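Local coordinates for protein rRNA adenine N-6-methyltransferase (Saccharopolyspora erythraea, PDB 6NVM) that dimethylates an adenine of 23S ribosomal RNA with S-adenosyl-L-methionine as methyl donor, which weakens the binding of macrolide, lincosamide and streptogramin B antibiotics to the ribosome, at residues R61-A66 with G82-E87; R103-L108 with V120-F125; S147-W152 with A162-Q167. All coordinates share one frame; numbering follows the deposited sequence.

In the fold
The three contacts follow one another along the chain of a Rossmann-like methyltransferase domain, their centres 16 to 19 Å apart. Contact 1 meets contact 2 where G82 CA lies 4.0 Å from L108 CD1, and meets contact 3 where I62 CD1 lies 3.5 Å from V165 CG2. Contacts 2 and 3 join through F125, whose CD2 is 3.5 Å from I149 CD1. Contacts 1 and 2 border the predicted S-adenosyl-L-methionine site: contact 2 includes D124 of that site, and the side chains of A105 and I62 come about 4 Å from those of E99 and L53, both predicted binding residues. Contact 3 is set further back, I149 being about 7 Å from D124, side chain to side chain.

Contact 1 (R61-A66 with G82-E87); sequences RIAETA and GLLTRE
The first torsion of I62 (chi1 -62°) sets CG1 beside the backbone N and leaves the CG2 methyl anti to it, aimed at L84. On the other helix L84 carries CG anti to its own N (chi1 172°), which extends the isobutyl group across the gap. Its two methyls straddle the incoming one like a fork: I62 CG2 is 4.0 Å from L84 CD1 and 4.0 Å from CD2. The two side chains cross at about a right angle. A63 adds a second point of contact a little further along, its CB 4.1 Å from the CB of E87 and 4.4 Å from L84 CD1. Having nothing beyond CB, A63 lets the helices come near at this point, where its CA is 6.3 Å from that of E87. Even so, the short helical segments keep their axes 9.6 Å apart at an angle of 39°, and no hydrogen bond spans them. Within 61-66, the carbonyl O of R61 is gripped twice by T65, from the backbone N on one face of its plane and from OG1 on the other, the latter at 2.7 Å. G82 takes the N-cap position of helix 83-89. Helices 56-65 and 83-89 of the Rossmann-like alpha/beta fold, successive in the chain with strand 73-77 between them, thus pack side by side on one sheet. I62 and L84 touch V138 of strand 135-140, as does A66. I62 also reaches T163 and V165 of strand 159-167, and T85 OG1 bonds to E76 of strand 73-77.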
ATOM      1  N   ARG A  61       6.681 -15.397  -6.297  1.00 33.76           N
ATOM      2  CA  ARG A  61       7.118 -14.005  -6.317  1.00 34.10           C
ATOM      3  C   ARG A  61       6.458 -13.204  -5.202  1.00 30.88           C
ATOM      4  O   ARG A  61       7.111 -12.386  -4.540  1.00 33.30           O
ATOM      5  CB  ARG A  61       6.798 -13.400  -7.686  1.00 43.48           C
ATOM      6  CG  ARG A  61       7.259 -11.975  -7.884  1.00 55.58           C
ATOM      7  CD  ARG A  61       8.762 -11.909  -8.019  1.00 66.20           C
ATOM      8  NE  ARG A  61       9.207 -10.578  -8.414  1.00 74.82           N
ATOM      9  CZ  ARG A  61      10.478 -10.195  -8.444  1.00 81.84           C
ATOM     10  NH1 ARG A  61      11.439 -11.042  -8.094  1.00 83.86           N
ATOM     11  NH2 ARG A  61      10.788  -8.961  -8.818  1.00 83.97           N
ATOM     12  N   ILE A  62       5.164 -13.430  -4.973  1.00 25.91           N
ATOM     13  CA  ILE A  62       4.467 -12.754  -3.885  1.00 28.01           C
ATOM     14  C   ILE A  62       5.116 -13.092  -2.549  1.00 31.24           C
ATOM     15  O   ILE A  62       5.390 -12.207  -1.727  1.00 33.15           O
ATOM     16  CB  ILE A  62       2.974 -13.129  -3.897  1.00 27.02           C
ATOM     17  CG1 ILE A  62       2.327 -12.663  -5.204  1.00 26.87           C
ATOM     18  CG2 ILE A  62       2.262 -12.529  -2.690  1.00 29.88           C
ATOM     19  CD1 ILE A  62       0.969 -13.276  -5.472  1.00 29.22           C
ATOM     20  N   ALA A  63       5.356 -14.382  -2.302  1.00 30.52           N
ATOM     21  CA  ALA A  63       5.904 -14.794  -1.015  1.00 31.73           C
ATOM     22  C   ALA A  63       7.280 -14.181  -0.779  1.00 35.47           C
ATOM     23  O   ALA A  63       7.587 -13.732   0.332  1.00 36.06           O
ATOM     24  CB  ALA A  63       5.968 -16.319  -0.941  1.00 30.85           C
ATOM     25  N   GLU A  64       8.123 -14.152  -1.816  1.00 33.84           N
ATOM     26  CA  GLU A  64       9.438 -13.532  -1.690  1.00 42.31           C
ATOM     27  C   GLU A  64       9.339 -12.016  -1.520  1.00 42.45           C
ATOM     28  O   GLU A  64      10.151 -11.418  -0.803  1.00 45.01           O
ATOM     29  CB  GLU A  64      10.284 -13.891  -2.914  1.00 52.15           C
ATOM     30  CG  GLU A  64      10.574 -15.390  -3.023  1.00 66.00           C
ATOM     31  CD  GLU A  64      11.012 -15.822  -4.413  1.00 79.23           C
ATOM     32  OE1 GLU A  64      10.757 -15.080  -5.388  1.00 83.43           O
ATOM     33  OE2 GLU A  64      11.610 -16.915  -4.528  1.00 83.48           O
ATOM     34  N   THR A  65       8.343 -11.387  -2.145  1.00 41.43           N
ATOM     35  CA  THR A  65       8.171  -9.942  -2.027  1.00 41.78           C
ATOM     36  C   THR A  65       7.829  -9.522  -0.604  1.00 40.78           C
ATOM     37  O   THR A  65       8.128  -8.391  -0.200  1.00 39.01           O
ATOM     38  CB  THR A  65       7.065  -9.475  -2.984  1.00 43.54           C
ATOM     39  OG1 THR A  65       7.486  -9.676  -4.334  1.00 43.89           O
ATOM     40  CG2 THR A  65       6.724  -8.004  -2.779  1.00 44.82           C
ATOM     41  N   ALA A  66       7.183 -10.399   0.163  1.00 34.92           N
ATOM     42  CA  ALA A  66       6.677 -10.004   1.467  1.00 32.99           C
ATOM     43  C   ALA A  66       7.778  -9.791   2.499  1.00 31.46           C
ATOM     44  O   ALA A  66       7.482  -9.304   3.593  1.00 33.89           O
ATOM     45  CB  ALA A  66       5.682 -11.049   1.963  1.00 33.20           C
ATOM     46  N   GLY A  82      -5.205 -21.473  -1.184  1.00 32.34           N
ATOM     47  CA  GLY A  82      -4.264 -21.705  -0.113  1.00 29.97           C
ATOM     48  C   GLY A  82      -2.865 -22.123  -0.526  1.00 31.12           C
ATOM     49  O   GLY A  82      -2.052 -22.423   0.353  1.00 29.82           O
ATOM     50  N   LEU A  83      -2.548 -22.156  -1.822  1.00 30.44           N
ATOM     51  CA  LEU A  83      -1.174 -22.451  -2.218  1.00 31.75           C
ATOM     52  C   LEU A  83      -0.233 -21.346  -1.754  1.00 31.24           C
ATOM     53  O   LEU A  83       0.837 -21.618  -1.196  1.00 30.62           O
ATOM     54  CB  LEU A  83      -1.076 -22.644  -3.731  1.00 34.22           C
ATOM     55  CG  LEU A  83       0.345 -22.831  -4.276  1.00 38.77           C
ATOM     56  CD1 LEU A  83       1.083 -23.995  -3.606  1.00 40.21           C
ATOM     57  CD2 LEU A  83       0.309 -23.025  -5.784  1.00 43.49           C
ATOM     58  N   LEU A  84      -0.620 -20.087  -1.962  1.00 28.82           N
ATOM     59  CA  LEU A  84       0.176 -18.990  -1.429  1.00 27.16           C
ATOM     60  C   LEU A  84       0.336 -19.121   0.080  1.00 25.18           C
ATOM     61  O   LEU A  84       1.418 -18.868   0.624  1.00 26.84           O
ATOM     62  CB  LEU A  84      -0.465 -17.650  -1.792  1.00 26.65           C
ATOM     63  CG  LEU A  84       0.149 -16.403  -1.151  1.00 29.89           C
ATOM     64  CD1 LEU A  84       1.625 -16.300  -1.479  1.00 30.48           C
ATOM     65  CD2 LEU A  84      -0.604 -15.152  -1.600  1.00 31.49           C
ATOM     66  N   THR A  85      -0.735 -19.510   0.776  1.00 24.18           N
ATOM     67  CA  THR A  85      -0.658 -19.651   2.228  1.00 26.61           C
ATOM     68  C   THR A  85       0.452 -20.618   2.629  1.00 24.47           C
ATOM     69  O   THR A  85       1.177 -20.378   3.602  1.00 25.02           O
ATOM     70  CB  THR A  85      -2.002 -20.133   2.777  1.00 27.80           C
ATOM     71  OG1 THR A  85      -3.071 -19.421   2.138  1.00 30.02           O
ATOM     72  CG2 THR A  85      -2.068 -19.917   4.279  1.00 27.01           C
ATOM     73  N   ARG A  86       0.593 -21.719   1.892  1.00 24.47           N
ATOM     74  CA  ARG A  86       1.655 -22.685   2.179  1.00 26.01           C
ATOM     75  C   ARG A  86       3.032 -22.054   2.026  1.00 26.55           C
ATOM     76  O   ARG A  86       3.932 -22.280   2.848  1.00 28.33           O
ATOM     77  CB  ARG A  86       1.535 -23.887   1.244  1.00 29.50           C
ATOM     78  CG  ARG A  86       0.225 -24.664   1.340  1.00 29.30           C
ATOM     79  CD  ARG A  86       0.106 -25.668   0.190  1.00 30.17           C
ATOM     80  NE  ARG A  86      -1.256 -26.180   0.027  1.00 29.81           N
ATOM     81  CZ  ARG A  86      -1.698 -27.343   0.491  1.00 31.53           C
ATOM     82  NH1 ARG A  86      -0.894 -28.165   1.155  1.00 34.72           N
ATOM     83  NH2 ARG A  86      -2.959 -27.697   0.272  1.00 29.22           N
ATOM     84  N   GLU A  87       3.219 -21.259   0.973  1.00 27.82           N
ATOM     85  CA  GLU A  87       4.528 -20.667   0.732  1.00 27.23           C
ATOM     86  C   GLU A  87       4.846 -19.567   1.734  1.00 28.30           C
ATOM     87  O   GLU A  87       6.014 -19.391   2.105  1.00 30.37           O
ATOM     88  CB  GLU A  87       4.598 -20.172  -0.710  1.00 31.22           C
ATOM     89  CG  GLU A  87       4.388 -21.343  -1.671  1.00 35.95           C
ATOM     90  CD  GLU A  87       4.794 -21.060  -3.096  1.00 40.11           C
ATOM     91  OE1 GLU A  87       5.554 -20.092  -3.327  1.00 39.71           O
ATOM     92  OE2 GLU A  87       4.347 -21.824  -3.985  1.00 39.98           O
TER

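Contact 2 (R103-L108 with V120-F125); sequences RLAKSL and VVNADF
A105 CB sits off one face of the carboxamide of N122, shifted away from OD1 toward the CB and ND2 side, 3.9 Å from ND2. The NH2 is used elsewhere: ND2 donates to the carbonyl O of E99 and, weakly, to that of I100, and this bonding would limit rotation of the group. With CG anti to the backbone N (chi1 175°), N122 runs out alongside the helix and brings its CB to 3.7 Å from A105 CB, so the methyl of A105 is covered by the stem of the asparagine as well as by its flat end. V120 makes the deeper half of the contact with both branches. Its CG1 methyl packs against the helix backbone, 3.7 Å from A105 O, and also meets the CB of A105 and CD2 of L108. Its CG2 lies 4.0 Å from L108 CD2, and the two side chains cross at a slant. No hydrogen bond links the two segments; side chain to side chain the buried part of the contact is apolar, while N122 lies at its solvent-exposed end. This is the packing of a beta-alpha-beta unit, in which helix 102-111 lies against the outermost strand 118-121. V121 pairs by backbone bonds with S97 and E99, tying that strand to its neighbour 94-98, and L108 reaches S97 of the same strand.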
ATOM      1  N   ARG A 103     -18.219 -22.154   4.753  1.00 34.80           N
ATOM      2  CA  ARG A 103     -17.922 -23.421   4.089  1.00 37.41           C
ATOM      3  C   ARG A 103     -16.506 -23.426   3.530  1.00 30.58           C
ATOM      4  O   ARG A 103     -15.774 -24.416   3.677  1.00 31.89           O
ATOM      5  CB  ARG A 103     -18.933 -23.683   2.975  1.00 52.55           C
ATOM      6  CG  ARG A 103     -18.765 -25.034   2.295  1.00 69.31           C
ATOM      7  CD  ARG A 103     -19.706 -25.196   1.111  1.00 85.16           C
ATOM      8  NE  ARG A 103     -19.425 -24.232   0.049  1.00 95.51           N
ATOM      9  CZ  ARG A 103     -18.481 -24.381  -0.877  1.00101.03           C
ATOM     10  NH1 ARG A 103     -17.709 -25.460  -0.885  1.00102.61           N
ATOM     11  NH2 ARG A 103     -18.306 -23.444  -1.799  1.00102.83           N
ATOM     12  N   LEU A 104     -16.106 -22.336   2.878  1.00 32.29           N
ATOM     13  CA  LEU A 104     -14.747 -22.240   2.362  1.00 32.31           C
ATOM     14  C   LEU A 104     -13.726 -22.226   3.485  1.00 31.68           C
ATOM     15  O   LEU A 104     -12.630 -22.772   3.325  1.00 31.14           O
ATOM     16  CB  LEU A 104     -14.601 -20.989   1.496  1.00 33.87           C
ATOM     17  CG  LEU A 104     -15.484 -20.966   0.240  1.00 41.52           C
ATOM     18  CD1 LEU A 104     -15.291 -19.660  -0.532  1.00 43.02           C
ATOM     19  CD2 LEU A 104     -15.193 -22.173  -0.659  1.00 44.72           C
ATOM     20  N   ALA A 105     -14.059 -21.606   4.622  1.00 31.20           N
ATOM     21  CA  ALA A 105     -13.123 -21.573   5.740  1.00 33.07           C
ATOM     22  C   ALA A 105     -12.837 -22.980   6.242  1.00 30.93           C
ATOM     23  O   ALA A 105     -11.681 -23.342   6.482  1.00 30.74           O
ATOM     24  CB  ALA A 105     -13.671 -20.702   6.872  1.00 33.33           C
ATOM     25  N   LYS A 106     -13.886 -23.792   6.400  1.00 31.31           N
ATOM     26  CA  LYS A 106     -13.712 -25.158   6.888  1.00 38.33           C
ATOM     27  C   LYS A 106     -12.879 -25.997   5.924  1.00 35.49           C
ATOM     28  O   LYS A 106     -11.977 -26.729   6.348  1.00 33.46           O
ATOM     29  CB  LYS A 106     -15.077 -25.809   7.119  1.00 47.43           C
ATOM     30  CG  LYS A 106     -15.805 -25.292   8.353  1.00 60.55           C
ATOM     31  CD  LYS A 106     -17.096 -26.059   8.606  1.00 74.39           C
ATOM     32  CE  LYS A 106     -18.276 -25.436   7.877  1.00 84.33           C
ATOM     33  NZ  LYS A 106     -18.700 -24.147   8.498  1.00 87.97           N
ATOM     34  N   SER A 107     -13.155 -25.906   4.621  1.00 37.96           N
ATOM     35  CA  SER A 107     -12.393 -26.722   3.679  1.00 40.90           C
ATOM     36  C   SER A 107     -10.945 -26.252   3.601  1.00 37.19           C
ATOM     37  O   SER A 107     -10.024 -27.073   3.501  1.00 31.88           O
ATOM     38  CB  SER A 107     -13.048 -26.700   2.298  1.00 45.78           C
ATOM     39  OG  SER A 107     -12.841 -25.463   1.651  1.00 51.90           O
ATOM     40  N   LEU A 108     -10.723 -24.935   3.656  1.00 33.39           N
ATOM     41  CA  LEU A 108      -9.359 -24.420   3.671  1.00 32.40           C
ATOM     42  C   LEU A 108      -8.616 -24.900   4.910  1.00 30.43           C
ATOM     43  O   LEU A 108      -7.463 -25.339   4.828  1.00 29.05           O
ATOM     44  CB  LEU A 108      -9.383 -22.890   3.616  1.00 31.80           C
ATOM     45  CG  LEU A 108      -8.027 -22.189   3.558  1.00 32.09           C
ATOM     46  CD1 LEU A 108      -7.340 -22.487   2.238  1.00 35.53           C
ATOM     47  CD2 LEU A 108      -8.194 -20.679   3.749  1.00 33.45           C
ATOM     48  N   VAL A 120      -6.701 -20.693  10.175  1.00 25.98           N
ATOM     49  CA  VAL A 120      -7.740 -20.119   9.326  1.00 26.44           C
ATOM     50  C   VAL A 120      -8.805 -19.518  10.230  1.00 27.26           C
ATOM     51  O   VAL A 120      -9.351 -20.207  11.101  1.00 29.35           O
ATOM     52  CB  VAL A 120      -8.358 -21.172   8.390  1.00 28.19           C
ATOM     53  CG1 VAL A 120      -9.512 -20.565   7.590  1.00 29.18           C
ATOM     54  CG2 VAL A 120      -7.307 -21.729   7.467  1.00 29.91           C
ATOM     55  N   VAL A 121      -9.096 -18.239  10.021  1.00 25.63           N
ATOM     56  CA  VAL A 121     -10.116 -17.519  10.774  1.00 25.73           C
ATOM     57  C   VAL A 121     -11.307 -17.303   9.853  1.00 26.13           C
ATOM     58  O   VAL A 121     -11.156 -16.775   8.745  1.00 26.69           O
ATOM     59  CB  VAL A 121      -9.589 -16.179  11.313  1.00 29.44           C
ATOM     60  CG1 VAL A 121     -10.695 -15.437  12.103  1.00 30.45           C
ATOM     61  CG2 VAL A 121      -8.345 -16.403  12.174  1.00 28.90           C
ATOM     62  N   ASN A 122     -12.486 -17.710  10.313  1.00 28.06           N
ATOM     63  CA  ASN A 122     -13.725 -17.519   9.564  1.00 30.31           C
ATOM     64  C   ASN A 122     -14.295 -16.164   9.960  1.00 27.15           C
ATOM     65  O   ASN A 122     -15.130 -16.053  10.860  1.00 27.02           O
ATOM     66  CB  ASN A 122     -14.700 -18.656   9.839  1.00 29.89           C
ATOM     67  CG  ASN A 122     -16.049 -18.456   9.178  1.00 32.83           C
ATOM     68  OD1 ASN A 122     -17.070 -18.891   9.709  1.00 33.76           O
ATOM     69  ND2 ASN A 122     -16.068 -17.800   8.023  1.00 31.62           N
ATOM     70  N   ALA A 123     -13.842 -15.119   9.278  1.00 25.94           N
ATOM     71  CA  ALA A 123     -14.250 -13.763   9.619  1.00 28.44           C
ATOM     72  C   ALA A 123     -13.921 -12.833   8.464  1.00 26.61           C
ATOM     73  O   ALA A 123     -13.113 -13.156   7.591  1.00 28.18           O
ATOM     74  CB  ALA A 123     -13.558 -13.266  10.894  1.00 30.68           C
ATOM     75  N   ASP A 124     -14.554 -11.665   8.500  1.00 25.86           N
ATOM     76  CA  ASP A 124     -14.268 -10.565   7.588  1.00 26.66           C
ATOM     77  C   ASP A 124     -12.983  -9.865   8.019  1.00 28.79           C
ATOM     78  O   ASP A 124     -12.919  -9.282   9.109  1.00 30.08           O
ATOM     79  CB  ASP A 124     -15.451  -9.599   7.595  1.00 30.43           C
ATOM     80  CG  ASP A 124     -15.303  -8.449   6.613  1.00 31.15           C
ATOM     81  OD1 ASP A 124     -14.222  -8.254   6.020  1.00 28.56           O
ATOM     82  OD2 ASP A 124     -16.304  -7.719   6.453  1.00 31.84           O
ATOM     83  N   PHE A 125     -11.962  -9.905   7.158  1.00 27.31           N
ATOM     84  CA  PHE A 125     -10.683  -9.297   7.505  1.00 25.87           C
ATOM     85  C   PHE A 125     -10.823  -7.816   7.822  1.00 27.14           C
ATOM     86  O   PHE A 125     -10.045  -7.275   8.620  1.00 27.26           O
ATOM     87  CB  PHE A 125      -9.675  -9.472   6.370  1.00 27.23           C
ATOM     88  CG  PHE A 125      -8.357  -8.812   6.650  1.00 26.02           C
ATOM     89  CD1 PHE A 125      -7.441  -9.407   7.497  1.00 29.01           C
ATOM     90  CD2 PHE A 125      -8.057  -7.575   6.114  1.00 29.34           C
ATOM     91  CE1 PHE A 125      -6.232  -8.790   7.789  1.00 30.17           C
ATOM     92  CE2 PHE A 125      -6.842  -6.958   6.394  1.00 26.34           C
ATOM     93  CZ  PHE A 125      -5.939  -7.561   7.234  1.00 28.25           C
TER

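Contact 3 (S147-W152 with A162-Q167); sequences SAIVDW and ATMVTQ
Helix 147-152 runs past strand 162-167 without backbone contact, the nearest CA atoms, those of V150 and A162, being 8.4 Å apart, so the gap is bridged by M164 from the strand. In the conformer described here, one of two modelled, its CG stands beside the backbone N (chi1 -70°) and the chain runs extended through chi2 (167°), which carries SD to the helix; the bend at chi3 only turns the terminal methyl CE. There SD meets two methyls from successive residues, lying 4.0 Å from I149 CG2 and 4.1 Å from V150 CG2. The approaches differ: I149 and M164 slide past each other in opposite directions, whereas V150 is crossed at about a right angle. V150 offers the branch beside its backbone N, and I149 the branch anti to its own. Helix and strand belong to the beta-alpha-beta unit of strand 135-140, helix 146-155 and strand 159-167 within the Rossmann-like sheet, and the thioether sulfur lies between the helix and the face of the sheet that it covers. The other branch of I149 leads away from M164, and the residue also packs on F125 and L126. V150 touches F170 and R174 of helix 168-175. At the end of the strand, T166 OG1 donates to Q167 O at 3.0 Å, tilted 34° from the carbonyl plane, and Q167 takes the N-cap position of helix 168-175.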
ATOM      1  N   SER A 147      -9.234  -0.131  -1.666  1.00 34.76           N
ATOM      2  CA  SER A 147      -8.866   1.037  -0.877  1.00 34.40           C
ATOM      3  C   SER A 147      -9.062   0.786   0.610  1.00 32.76           C
ATOM      4  O   SER A 147      -8.294   1.294   1.431  1.00 31.75           O
ATOM      5  CB  SER A 147      -9.666   2.261  -1.320  1.00 42.58           C
ATOM      6  OG  SER A 147      -9.114   2.812  -2.499  1.00 52.83           O
ATOM      7  N   ALA A 148     -10.070  -0.002   0.979  1.00 33.26           N
ATOM      8  CA  ALA A 148     -10.308  -0.251   2.396  1.00 30.44           C
ATOM      9  C   ALA A 148      -9.198  -1.107   3.000  1.00 27.14           C
ATOM     10  O   ALA A 148      -8.815  -0.910   4.161  1.00 27.82           O
ATOM     11  CB  ALA A 148     -11.671  -0.915   2.583  1.00 33.04           C
ATOM     12  N   ILE A 149      -8.681  -2.074   2.236  1.00 30.28           N
ATOM     13  CA  ILE A 149      -7.581  -2.902   2.717  1.00 27.06           C
ATOM     14  C   ILE A 149      -6.314  -2.063   2.874  1.00 26.37           C
ATOM     15  O   ILE A 149      -5.592  -2.178   3.873  1.00 26.68           O
ATOM     16  CB  ILE A 149      -7.375  -4.096   1.761  1.00 30.65           C
ATOM     17  CG1 ILE A 149      -8.560  -5.065   1.850  1.00 34.82           C
ATOM     18  CG2 ILE A 149      -6.062  -4.817   2.035  1.00 28.23           C
ATOM     19  CD1 ILE A 149      -8.594  -5.922   3.110  1.00 32.14           C
ATOM     20  N   VAL A 150      -6.022  -1.208   1.895  1.00 27.92           N
ATOM     21  CA  VAL A 150      -4.895  -0.284   2.021  1.00 27.32           C
ATOM     22  C   VAL A 150      -5.021   0.542   3.301  1.00 26.87           C
ATOM     23  O   VAL A 150      -4.059   0.680   4.070  1.00 29.30           O
ATOM     24  CB  VAL A 150      -4.794   0.604   0.769  1.00 32.69           C
ATOM     25  CG1 VAL A 150      -3.754   1.708   0.952  1.00 34.55           C
ATOM     26  CG2 VAL A 150      -4.448  -0.248  -0.438  1.00 35.72           C
ATOM     27  N   ASP A 151      -6.213   1.096   3.561  1.00 28.48           N
ATOM     28  CA  ASP A 151      -6.412   1.872   4.785  1.00 28.12           C
ATOM     29  C   ASP A 151      -6.189   1.016   6.027  1.00 28.33           C
ATOM     30  O   ASP A 151      -5.626   1.488   7.022  1.00 27.07           O
ATOM     31  CB  ASP A 151      -7.817   2.474   4.830  1.00 27.78           C
ATOM     32  CG  ASP A 151      -8.032   3.572   3.803  1.00 35.63           C
ATOM     33  OD1 ASP A 151      -7.045   4.159   3.312  1.00 36.09           O
ATOM     34  OD2 ASP A 151      -9.211   3.853   3.502  1.00 36.43           O
ATOM     35  N   TRP A 152      -6.647  -0.236   6.000  1.00 28.97           N
ATOM     36  CA  TRP A 152      -6.398  -1.141   7.117  1.00 28.81           C
ATOM     37  C   TRP A 152      -4.904  -1.232   7.408  1.00 26.19           C
ATOM     38  O   TRP A 152      -4.470  -1.133   8.562  1.00 26.83           O
ATOM     39  CB  TRP A 152      -6.978  -2.523   6.800  1.00 29.42           C
ATOM     40  CG  TRP A 152      -6.982  -3.476   7.960  1.00 27.42           C
ATOM     41  CD1 TRP A 152      -8.042  -3.788   8.757  1.00 28.78           C
ATOM     42  CD2 TRP A 152      -5.873  -4.248   8.451  1.00 27.26           C
ATOM     43  NE1 TRP A 152      -7.664  -4.701   9.714  1.00 29.98           N
ATOM     44  CE2 TRP A 152      -6.338  -4.994   9.549  1.00 28.75           C
ATOM     45  CE3 TRP A 152      -4.533  -4.371   8.073  1.00 27.45           C
ATOM     46  CZ2 TRP A 152      -5.513  -5.856  10.267  1.00 29.18           C
ATOM     47  CZ3 TRP A 152      -3.718  -5.231   8.788  1.00 28.14           C
ATOM     48  CH2 TRP A 152      -4.211  -5.961   9.869  1.00 27.73           C
ATOM     49  N   ALA A 162       3.183  -4.673   3.556  1.00 26.10           N
ATOM     50  CA  ALA A 162       1.908  -5.149   3.044  1.00 26.22           C
ATOM     51  C   ALA A 162       2.109  -5.441   1.568  1.00 30.60           C
ATOM     52  O   ALA A 162       2.479  -4.546   0.802  1.00 32.83           O
ATOM     53  CB  ALA A 162       0.790  -4.125   3.250  1.00 29.39           C
ATOM     54  N   THR A 163       1.894  -6.692   1.180  1.00 25.01           N
ATOM     55  CA  THR A 163       2.071  -7.141  -0.192  1.00 25.13           C
ATOM     56  C   THR A 163       0.697  -7.526  -0.718  1.00 29.82           C
ATOM     57  O   THR A 163       0.023  -8.376  -0.127  1.00 29.88           O
ATOM     58  CB  THR A 163       3.042  -8.320  -0.255  1.00 29.00           C
ATOM     59  OG1 THR A 163       4.302  -7.918   0.296  1.00 29.79           O
ATOM     60  CG2 THR A 163       3.256  -8.782  -1.689  1.00 28.75           C
ATOM     61  N   MET A 164       0.290  -6.913  -1.826  0.65 30.22           N
ATOM     62  CA  MET A 164      -1.080  -7.029  -2.296  0.65 32.61           C
ATOM     63  C   MET A 164      -1.108  -7.264  -3.796  0.65 33.23           C
ATOM     64  O   MET A 164      -0.342  -6.649  -4.545  0.65 32.87           O
ATOM     65  CB  MET A 164      -1.884  -5.766  -1.966  0.65 34.69           C
ATOM     66  CG  MET A 164      -2.175  -5.601  -0.494  0.65 37.08           C
ATOM     67  SD  MET A 164      -2.779  -3.949  -0.104  0.65 38.78           S
ATOM     68  CE  MET A 164      -1.272  -2.993  -0.242  0.65 36.90           C
ATOM     69  N   VAL A 165      -2.000  -8.155  -4.219  1.00 30.48           N
ATOM     70  CA  VAL A 165      -2.358  -8.320  -5.619  1.00 30.64           C
ATOM     71  C   VAL A 165      -3.627  -7.509  -5.835  1.00 31.24           C
ATOM     72  O   VAL A 165      -4.653  -7.773  -5.194  1.00 31.10           O
ATOM     73  CB  VAL A 165      -2.575  -9.796  -5.981  1.00 31.86           C
ATOM     74  CG1 VAL A 165      -2.977  -9.933  -7.446  1.00 33.12           C
ATOM     75  CG2 VAL A 165      -1.330 -10.598  -5.684  1.00 31.53           C
ATOM     76  N   THR A 166      -3.554  -6.509  -6.709  1.00 33.06           N
ATOM     77  CA  THR A 166      -4.670  -5.614  -6.993  1.00 34.07           C
ATOM     78  C   THR A 166      -4.866  -5.520  -8.500  1.00 34.79           C
ATOM     79  O   THR A 166      -4.087  -6.062  -9.285  1.00 35.81           O
ATOM     80  CB  THR A 166      -4.430  -4.214  -6.409  1.00 30.58           C
ATOM     81  OG1 THR A 166      -3.398  -3.549  -7.154  1.00 33.26           O
ATOM     82  CG2 THR A 166      -4.017  -4.300  -4.947  1.00 28.58           C
ATOM     83  N   GLN A 167      -5.909  -4.808  -8.912  1.00 37.13           N
ATOM     84  CA  GLN A 167      -6.021  -4.452 -10.318  1.00 40.69           C
ATOM     85  C   GLN A 167      -4.814  -3.616 -10.725  1.00 36.56           C
ATOM     86  O   GLN A 167      -4.230  -2.890  -9.913  1.00 35.26           O
ATOM     87  CB  GLN A 167      -7.317  -3.685 -10.586  1.00 51.67           C
ATOM     88  CG  GLN A 167      -8.561  -4.553 -10.529  1.00 63.18           C
ATOM     89  CD  GLN A 167      -9.796  -3.842 -11.051  1.00 74.44           C
ATOM     90  OE1 GLN A 167      -9.786  -2.630 -11.269  1.00 77.70           O
ATOM     91  NE2 GLN A 167     -10.867  -4.597 -11.259  1.00 78.56           N
TER